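Local atomic coordinates of MdbA protein (Corynebacterium matruchotii ATCC 14266, PDB entry 6BO0), a protein that probably catalyses the formation of disulfide bonds in exported proteins, as a membrane-anchored thiol-disulfide oxidoreductase of the DsbA family with a thioredoxin fold. Residues 40-45 with 73-78; 28-33 with 65-70; 7-12 with 133-138. All blocks are in the same frame, centred on the assembly; numbering follows the deposited sequence.

Contact 1. Residues 40-45 with 73-78; sequences TVDIYE and KVNIRT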
loop_
_atom_site.group_PDB
_atom_site.type_symbol
_atom_site.label_atom_id
_atom_site.label_comp_id
_atom_site.label_asym_id
_atom_site.label_seq_id
_atom_site.Cartn_x
_atom_site.Cartn_y
_atom_site.Cartn_z
ATOM N N THR A 40 7.548 -7.810 13.095
ATOM C CA THR A 40 6.556 -6.839 12.620
ATOM C C THR A 40 7.283 -5.693 11.933
ATOM O O THR A 40 8.119 -5.049 12.538
ATOM C CB THR A 40 5.698 -6.328 13.786
ATOM O OG1 THR A 40 4.980 -7.435 14.351
ATOM C CG2 THR A 40 4.692 -5.285 13.330
ATOM N N VAL A 41 6.920 -5.429 10.678
ATOM C CA VAL A 41 7.553 -4.376 9.900
ATOM C C VAL A 41 6.448 -3.375 9.551
ATOM O O VAL A 41 5.542 -3.677 8.781
ATOM C CB VAL A 41 8.246 -4.908 8.639
ATOM C CG1 VAL A 41 8.917 -3.770 7.886
ATOM C CG2 VAL A 41 9.250 -5.997 9.003
ATOM N N ASP A 42 6.532 -2.181 10.115
ATOM C CA ASP A 42 5.589 -1.098 9.817
ATOM C C ASP A 42 6.184 -0.201 8.742
ATOM O O ASP A 42 7.313 0.292 8.912
ATOM C CB ASP A 42 5.302 -0.289 11.085
ATOM C CG ASP A 42 4.523 -1.073 12.120
ATOM O OD1 ASP A 42 3.373 -1.443 11.845
ATOM O OD2 ASP A 42 5.049 -1.326 13.235
ATOM N N ILE A 43 5.425 0.019 7.671
ATOM C CA ILE A 43 5.868 0.844 6.553
ATOM C C ILE A 43 4.863 1.965 6.357
ATOM O O ILE A 43 3.729 1.736 5.951
ATOM C CB ILE A 43 6.010 0.022 5.261
ATOM C CG1 ILE A 43 6.961 -1.154 5.499
ATOM C CG2 ILE A 43 6.452 0.913 4.096
ATOM C CD1 ILE A 43 7.124 -2.053 4.304
ATOM N N TYR A 44 5.296 3.178 6.672
ATOM C CA TYR A 44 4.477 4.373 6.515
ATOM C C TYR A 44 4.770 4.983 5.156
ATOM O O TYR A 44 5.916 5.310 4.840
ATOM C CB TYR A 44 4.808 5.375 7.626
ATOM C CG TYR A 44 4.449 4.866 9.019
ATOM C CD1 TYR A 44 5.318 4.081 9.743
ATOM C CD2 TYR A 44 3.232 5.182 9.594
ATOM C CE1 TYR A 44 4.991 3.645 11.011
ATOM C CE2 TYR A 44 2.892 4.753 10.839
ATOM C CZ TYR A 44 3.774 3.973 11.552
ATOM O OH TYR A 44 3.398 3.549 12.802
ATOM N N GLU A 45 3.723 5.145 4.343
ATOM C CA GLU A 45 3.907 5.600 2.981
ATOM C C GLU A 45 2.692 6.375 2.476
ATOM O O GLU A 45 1.592 6.257 3.032
ATOM C CB GLU A 45 4.238 4.429 2.068
ATOM C CG GLU A 45 3.117 3.404 1.950
ATOM C CD GLU A 45 3.411 2.238 1.014
ATOM O OE1 GLU A 45 4.602 1.989 0.740
ATOM O OE2 GLU A 45 2.435 1.549 0.609
ATOM N N LYS A 73 5.747 -9.986 9.260
ATOM C CA LYS A 73 4.374 -9.534 9.102
ATOM C C LYS A 73 4.528 -8.061 8.746
ATOM O O LYS A 73 5.052 -7.279 9.543
ATOM C CB LYS A 73 3.613 -9.671 10.429
ATOM C CG LYS A 73 2.243 -9.006 10.463
ATOM C CD LYS A 73 1.584 -9.091 11.824
ATOM C CE LYS A 73 0.883 -10.419 12.008
ATOM N NZ LYS A 73 0.227 -10.509 13.343
ATOM N N VAL A 74 4.069 -7.669 7.551
ATOM C CA VAL A 74 4.206 -6.289 7.096
ATOM C C VAL A 74 2.888 -5.560 7.297
ATOM O O VAL A 74 1.828 -6.023 6.835
ATOM C CB VAL A 74 4.656 -6.216 5.625
ATOM C CG1 VAL A 74 4.484 -4.816 5.051
ATOM C CG2 VAL A 74 6.096 -6.663 5.467
ATOM N N ASN A 75 2.969 -4.433 7.979
ATOM C CA ASN A 75 1.844 -3.499 8.092
ATOM C C ASN A 75 2.090 -2.321 7.169
ATOM O O ASN A 75 2.946 -1.466 7.446
ATOM C CB ASN A 75 1.755 -3.000 9.524
ATOM C CG ASN A 75 1.305 -4.056 10.498
ATOM O OD1 ASN A 75 0.498 -4.919 10.187
ATOM N ND2 ASN A 75 1.798 -3.949 11.724
ATOM N N ILE A 76 1.334 -2.252 6.080
ATOM C CA ILE A 76 1.335 -1.080 5.212
ATOM C C ILE A 76 0.444 -0.049 5.883
ATOM O O ILE A 76 -0.751 -0.286 6.080
ATOM C CB ILE A 76 0.842 -1.412 3.789
ATOM C CG1 ILE A 76 1.699 -2.499 3.130
ATOM C CG2 ILE A 76 0.767 -0.130 2.963
ATOM C CD1 ILE A 76 3.136 -2.138 2.880
ATOM N N ARG A 77 1.048 1.081 6.238
ATOM C CA ARG A 77 0.390 2.155 6.970
ATOM C C ARG A 77 0.335 3.402 6.090
ATOM O O ARG A 77 1.219 4.236 6.079
ATOM C CB ARG A 77 1.123 2.390 8.292
ATOM C CG ARG A 77 0.963 1.224 9.245
ATOM C CD ARG A 77 1.483 1.521 10.633
ATOM N NE ARG A 77 1.289 0.406 11.567
ATOM C CZ ARG A 77 0.153 0.096 12.150
ATOM N NH1 ARG A 77 -0.937 0.825 11.929
ATOM N NH2 ARG A 77 0.093 -0.937 12.972
ATOM N N THR A 78 -0.749 3.479 5.326
ATOM C CA THR A 78 -0.914 4.533 4.353
ATOM C C THR A 78 -1.282 5.843 5.021
ATOM O O THR A 78 -2.050 5.859 5.973
ATOM C CB THR A 78 -1.973 4.145 3.319
ATOM O OG1 THR A 78 -1.747 2.803 2.899
ATOM C CG2 THR A 78 -1.957 5.085 2.094
HETATM O O HOH W 1 2.433 -2.190 14.600
HETATM O O HOH W 2 -0.017 2.371 0.874
#
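R77 runs alongside Y44 on one face of two parallel strands, 40-45 and 73-78, the Y44 ring and R77 guanidinium planes 27° apart. R77 CB lies over a face of the Y44 ring in a CH-pi contact, 4.1 Å from its centroid. CG stands beside the backbone N (chi1 -68°), and the extended chain carries R77 CD past the ring, 3.5 Å from Y44 CZ. R77 NE gives its hydrogen to D42 OD1 at 2.8 Å, a salt bridge that lies near the guanidinium plane but drops onto the carboxylate from above. N75 ND2 reaches the same oxygen from the opposite face, at 3.0 Å. Water 1 joins D42 OD1 to R77 NH2, and R77 NH1 bonds to N165. Three donors grip one oxygen of the buried D42, which probably favours the charged carboxylate. On the other face I43 CD1 packs on V74 CG1 at 3.9 Å, while E45, paired with R113, lays OE2 near I76 CG2 and touches C52, in a C-x-x-C sequence consistent with the redox motif of thioredoxin folds. Strand 39-45 lies between 72-78 and 181-184 and leads into helix 51-68, which packs on the I43 and V74 face; helix 155-172 packs on the Y44 and R77 face.

Contact 2. Residues 28-33 with 65-70; sequences VQLVSD and KLIEDG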
loop_
_atom_site.group_PDB
_atom_site.type_symbol
_atom_site.label_atom_id
_atom_site.label_comp_id
_atom_site.label_asym_id
_atom_site.label_seq_id
_atom_site.Cartn_x
_atom_site.Cartn_y
_atom_site.Cartn_z
ATOM N N VAL A 28 -2.837 -2.238 6.693
ATOM C CA VAL A 28 -3.041 -3.368 5.821
ATOM C C VAL A 28 -1.958 -4.382 6.171
ATOM O O VAL A 28 -0.766 -4.127 5.943
ATOM C CB VAL A 28 -3.005 -2.972 4.321
ATOM C CG1 VAL A 28 -3.064 -4.218 3.464
ATOM C CG2 VAL A 28 -4.127 -2.004 3.966
ATOM N N GLN A 29 -2.378 -5.493 6.773
ATOM C CA GLN A 29 -1.452 -6.502 7.277
ATOM C C GLN A 29 -1.283 -7.578 6.223
ATOM O O GLN A 29 -2.261 -8.194 5.779
ATOM C CB GLN A 29 -2.031 -7.108 8.569
ATOM C CG GLN A 29 -1.207 -8.229 9.205
ATOM C CD GLN A 29 -2.052 -9.120 10.130
ATOM O OE1 GLN A 29 -2.598 -10.156 9.711
ATOM N NE2 GLN A 29 -2.219 -8.689 11.353
ATOM N N LEU A 30 -0.028 -7.816 5.871
ATOM C CA LEU A 30 0.360 -8.867 4.957
ATOM C C LEU A 30 1.192 -9.876 5.725
ATOM O O LEU A 30 2.252 -9.558 6.265
ATOM C CB LEU A 30 1.184 -8.303 3.793
ATOM C CG LEU A 30 0.555 -7.090 3.088
ATOM C CD1 LEU A 30 1.507 -6.613 1.990
ATOM C CD2 LEU A 30 -0.809 -7.426 2.486
ATOM N N VAL A 31 0.735 -11.111 5.747
ATOM C CA VAL A 31 1.375 -12.154 6.562
ATOM C C VAL A 31 0.969 -13.481 5.969
ATOM O O VAL A 31 -0.134 -13.630 5.438
ATOM C CB VAL A 31 1.001 -12.076 8.062
ATOM C CG1 VAL A 31 -0.407 -12.571 8.334
ATOM C CG2 VAL A 31 2.001 -12.842 8.898
ATOM N N SER A 32 1.868 -14.446 6.031
ATOM C CA SER A 32 1.518 -15.748 5.549
ATOM C C SER A 32 1.251 -16.731 6.660
ATOM O O SER A 32 1.589 -16.510 7.825
ATOM C CB SER A 32 2.555 -16.263 4.607
ATOM O OG SER A 32 3.587 -16.841 5.346
ATOM N N ASP A 33 0.617 -17.833 6.287
ATOM C CA ASP A 33 0.389 -18.950 7.199
ATOM C C ASP A 33 1.696 -19.568 7.725
ATOM O O ASP A 33 1.679 -20.279 8.717
ATOM C CB ASP A 33 -0.427 -20.048 6.508
ATOM C CG ASP A 33 -1.885 -19.666 6.272
ATOM O OD1 ASP A 33 -2.362 -18.609 6.755
ATOM O OD2 ASP A 33 -2.587 -20.455 5.594
ATOM N N LYS A 65 9.200 -11.895 -0.622
ATOM C CA LYS A 65 9.735 -13.183 -0.219
ATOM C C LYS A 65 9.757 -13.352 1.296
ATOM O O LYS A 65 9.392 -14.412 1.816
ATOM C CB LYS A 65 11.124 -13.386 -0.789
ATOM C CG LYS A 65 11.713 -14.746 -0.396
ATOM C CD LYS A 65 12.889 -15.188 -1.254
ATOM C CE LYS A 65 13.555 -16.448 -0.701
ATOM N NZ LYS A 65 12.612 -17.582 -0.541
ATOM N N LEU A 66 10.190 -12.310 2.007
ATOM C CA LEU A 66 10.184 -12.367 3.453
ATOM C C LEU A 66 8.774 -12.620 3.992
ATOM O O LEU A 66 8.602 -13.364 4.953
ATOM C CB LEU A 66 10.783 -11.094 4.053
ATOM C CG LEU A 66 12.276 -10.869 3.802
ATOM C CD1 LEU A 66 12.638 -9.496 4.299
ATOM C CD2 LEU A 66 13.138 -11.936 4.461
ATOM N N ILE A 67 7.766 -11.980 3.391
ATOM C CA ILE A 67 6.386 -12.209 3.836
ATOM C C ILE A 67 5.983 -13.669 3.559
ATOM O O ILE A 67 5.482 -14.408 4.421
ATOM C CB ILE A 67 5.385 -11.277 3.123
ATOM C CG1 ILE A 67 5.662 -9.800 3.439
ATOM C CG2 ILE A 67 3.942 -11.613 3.580
ATOM C CD1 ILE A 67 4.964 -8.838 2.508
ATOM N N GLU A 68 6.220 -14.093 2.334
ATOM C CA GLU A 68 5.774 -15.421 1.946
ATOM C C GLU A 68 6.393 -16.497 2.839
ATOM O O GLU A 68 5.720 -17.453 3.261
ATOM C CB GLU A 68 6.106 -15.665 0.480
ATOM C CG GLU A 68 5.176 -14.840 -0.410
ATOM C CD GLU A 68 5.364 -15.004 -1.887
ATOM O OE1 GLU A 68 6.376 -15.582 -2.305
ATOM O OE2 GLU A 68 4.468 -14.539 -2.642
ATOM N N ASP A 69 7.672 -16.316 3.154
ATOM C CA ASP A 69 8.405 -17.305 3.925
ATOM C C ASP A 69 8.110 -17.277 5.425
ATOM O O ASP A 69 8.605 -18.136 6.148
ATOM C CB ASP A 69 9.886 -17.142 3.651
ATOM C CG ASP A 69 10.255 -17.498 2.216
ATOM O OD1 ASP A 69 9.369 -17.925 1.405
ATOM O OD2 ASP A 69 11.436 -17.335 1.884
ATOM N N GLY A 70 7.338 -16.314 5.906
ATOM C CA GLY A 70 6.952 -16.269 7.296
ATOM C C GLY A 70 7.969 -15.571 8.173
ATOM O O GLY A 70 7.850 -15.605 9.407
HETATM O O HOH W 3 4.549 -13.930 6.910
#
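S32 OG donates a hydrogen bond to E68 O at 3.0 Å, coming in from above the carbonyl plane at a C=O...OG angle of 117°. The hydroxyl reaches the helix end because it stands between its own backbone N and carbonyl carbon (chi1 84°), and from there S32 OG also lies 3.2 Å from I67 O. Water 3 spans the same gap, accepting from S32 N and donating to I67 O at 2.7 Å. Beside this polar end the contact is apolar: I67 CD1 meets L30 CB at 4.0 Å and lies close to L30 CD1 as well, while I67 CG2 rests against the L30 carbonyl, 3.8 Å from L30 O. Strand 27-31 of the thioredoxin-fold sheet is here running out into a loop, and helix 51-68, which follows strand 39-45 and leads back to strand 72-78, is ending beside it. G70, with positive phi, ends the helix in a Schellman motif, and G70 N bonds back to I67 O at 3.0 Å. Along this last turn, K65 NZ forms a salt bridge with D69 OD2, on the syn lone pair of that oxygen. Further out, S32 OG accepts from K34 N. F19 packs on I67, V72 touches I67 from the next strand, and the E68 carboxylate pairs with K64 and takes the A18 N-H.

Contact 3. Residues 7-12 with 133-138; sequences EKFAET and ADMAKI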
loop_
_atom_site.group_PDB
_atom_site.type_symbol
_atom_site.label_atom_id
_atom_site.label_comp_id
_atom_site.label_asym_id
_atom_site.label_seq_id
_atom_site.Cartn_x
_atom_site.Cartn_y
_atom_site.Cartn_z
ATOM N N GLU A 7 -4.742 -0.837 -20.529
ATOM C CA GLU A 7 -5.129 -2.224 -20.781
ATOM C C GLU A 7 -3.941 -3.158 -20.565
ATOM O O GLU A 7 -4.114 -4.274 -20.023
ATOM C CB GLU A 7 -5.719 -2.390 -22.181
ATOM C CG GLU A 7 -7.157 -1.889 -22.298
ATOM C CD GLU A 7 -8.120 -2.581 -21.341
ATOM O OE1 GLU A 7 -7.946 -3.790 -21.079
ATOM O OE2 GLU A 7 -9.061 -1.922 -20.846
ATOM N N LYS A 8 -2.745 -2.684 -20.949
ATOM C CA LYS A 8 -1.524 -3.506 -20.839
ATOM C C LYS A 8 -0.973 -3.711 -19.424
ATOM O O LYS A 8 -0.046 -4.554 -19.240
ATOM C CB LYS A 8 -0.417 -2.981 -21.767
ATOM C CG LYS A 8 -0.455 -3.566 -23.179
ATOM C CD LYS A 8 -1.750 -3.272 -23.930
ATOM C CE LYS A 8 -2.755 -4.419 -23.866
ATOM N NZ LYS A 8 -3.914 -4.209 -24.773
ATOM N N PHE A 9 -1.520 -2.991 -18.441
ATOM C CA PHE A 9 -1.157 -3.119 -17.069
ATOM C C PHE A 9 -1.384 -4.532 -16.633
ATOM O O PHE A 9 -0.716 -4.958 -15.733
ATOM C CB PHE A 9 -2.014 -2.160 -16.191
ATOM C CG PHE A 9 -1.574 -0.708 -16.218
ATOM C CD1 PHE A 9 -0.555 -0.282 -17.082
ATOM C CD2 PHE A 9 -2.179 0.218 -15.393
ATOM C CE1 PHE A 9 -0.156 1.048 -17.115
ATOM C CE2 PHE A 9 -1.795 1.556 -15.438
ATOM C CZ PHE A 9 -0.775 1.970 -16.279
ATOM N N ALA A 10 -2.342 -5.261 -17.240
ATOM C CA ALA A 10 -2.626 -6.629 -16.787
ATOM C C ALA A 10 -1.419 -7.561 -16.990
ATOM O O ALA A 10 -1.251 -8.540 -16.268
ATOM C CB ALA A 10 -3.856 -7.178 -17.507
ATOM N N GLU A 11 -0.603 -7.246 -17.991
ATOM C CA GLU A 11 0.641 -7.982 -18.253
ATOM C C GLU A 11 1.759 -7.498 -17.348
ATOM O O GLU A 11 2.600 -8.273 -16.922
ATOM C CB GLU A 11 1.089 -7.818 -19.717
ATOM C CG GLU A 11 0.099 -8.293 -20.772
ATOM C CD GLU A 11 0.501 -7.942 -22.222
ATOM O OE1 GLU A 11 1.501 -7.208 -22.452
ATOM O OE2 GLU A 11 -0.188 -8.406 -23.163
ATOM N N THR A 12 1.772 -6.204 -17.082
ATOM C CA THR A 12 2.861 -5.566 -16.368
ATOM C C THR A 12 2.829 -5.847 -14.864
ATOM O O THR A 12 3.880 -6.093 -14.264
ATOM C CB THR A 12 2.846 -4.047 -16.663
ATOM O OG1 THR A 12 2.885 -3.851 -18.085
ATOM C CG2 THR A 12 4.034 -3.346 -16.065
ATOM N N ALA A 133 -10.984 2.645 -10.296
ATOM C CA ALA A 133 -11.815 1.445 -10.354
ATOM C C ALA A 133 -11.576 0.671 -11.652
ATOM O O ALA A 133 -11.468 -0.557 -11.637
ATOM C CB ALA A 133 -13.280 1.820 -10.216
ATOM N N ASP A 134 -11.481 1.391 -12.774
ATOM C CA ASP A 134 -11.198 0.740 -14.066
ATOM C C ASP A 134 -9.857 0.002 -14.003
ATOM O O ASP A 134 -9.722 -1.105 -14.544
ATOM C CB ASP A 134 -11.151 1.752 -15.207
ATOM C CG ASP A 134 -12.483 2.383 -15.503
ATOM O OD1 ASP A 134 -13.531 1.786 -15.187
ATOM O OD2 ASP A 134 -12.459 3.489 -16.077
ATOM N N MET A 135 -8.859 0.631 -13.388
ATOM C CA MET A 135 -7.533 0.006 -13.266
ATOM C C MET A 135 -7.586 -1.267 -12.398
ATOM O O MET A 135 -6.972 -2.286 -12.702
ATOM C CB MET A 135 -6.527 1.032 -12.707
ATOM C CG MET A 135 -6.300 2.216 -13.640
ATOM S SD MET A 135 -5.563 3.617 -12.786
ATOM C CE MET A 135 -3.928 3.612 -13.445
ATOM N N ALA A 136 -8.358 -1.175 -11.324
ATOM C CA ALA A 136 -8.553 -2.318 -10.442
ATOM C C ALA A 136 -9.194 -3.478 -11.188
ATOM O O ALA A 136 -8.802 -4.645 -11.010
ATOM C CB ALA A 136 -9.385 -1.919 -9.217
ATOM N N LYS A 137 -10.183 -3.173 -12.041
ATOM C CA LYS A 137 -10.820 -4.217 -12.843
ATOM C C LYS A 137 -9.797 -4.906 -13.754
ATOM O O LYS A 137 -9.762 -6.138 -13.837
ATOM C CB LYS A 137 -11.962 -3.637 -13.655
ATOM C CG LYS A 137 -12.749 -4.680 -14.448
ATOM C CD LYS A 137 -13.936 -4.067 -15.161
ATOM C CE LYS A 137 -14.726 -5.122 -15.926
ATOM N NZ LYS A 137 -15.353 -6.118 -15.022
ATOM N N ILE A 138 -8.964 -4.115 -14.414
ATOM C CA ILE A 138 -7.944 -4.653 -15.300
ATOM C C ILE A 138 -6.987 -5.589 -14.524
ATOM O O ILE A 138 -6.534 -6.613 -15.057
ATOM C CB ILE A 138 -7.189 -3.499 -16.007
ATOM C CG1 ILE A 138 -8.117 -2.786 -17.022
ATOM C CG2 ILE A 138 -5.947 -4.008 -16.733
ATOM C CD1 ILE A 138 -7.637 -1.417 -17.472
#
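I138 points from helix 133-138 at segment 7-12, and its branches separate to meet different residues there. CG2, anti to the backbone N (chi1 -69° for CG1), goes toward the backbone at E7 and A10: I138 CG2 lies 3.8 Å from E7 O and 3.9 Å from A10 CB. The other branch, CG1 and CD1, lies against the E7 carboxylate in one of two conformers of E7. In that conformer the two side chains cross at about a right angle, with E7 OE2 3.7 Å from I138 CD1. A second meeting lies one turn earlier on the same helix. M135 approaches F9 obliquely and its methyl, CE, reaches the ring at the edge, close to the ring plane, with M135 CE 3.6 Å from F9 CE2. The bend at chi3 (109°) swings CE from the thioether toward the phenyl. F9 CB itself faces the helix, 4.4 Å from I138 CG2, so that the phenyl and its base touch M135 and I138 in turn. A10 CB also sits 3.7 Å from I138 O, near the last turn of the helix.

No hydrogen bond joins the two segments; they are held by apolar surfaces, with the charged end of E7 at the surface. Beyond them, M115 of helix 106-118 touches both F9 and M135, and Y13 sets its ring edge-to-face with that of F9. The contact fastens the N-terminal segment, ahead of the first strand of the sheet, onto helix 129-138, which packs with helices 106-118 and 143-151. These lie between strands 72-78 and 181-184 in the chain, consistent with the helical insertion of DsbA-like thioredoxin folds.

From the N terminus, segment 7-12 waits longest for its partner: contact 3 closes a loop of 120 residues and encloses contacts 1 and 2. After strand 20-24 come strand 27-31, strand 39-45, helix 51-68 and strand 72-78. Contact 2 joins strand 27-31 to the helix end and contact 1 joins the two later strands, so their loops cross. They also touch, since strand 27-31 is the other neighbour of strand 72-78, with V74 O 2.8 Å from L30 N. Contact 3 lies about 25 Å away, centre to centre, from contact 1 and on the opposite side of the chain's centre, tying the N-terminal segment to the helical part.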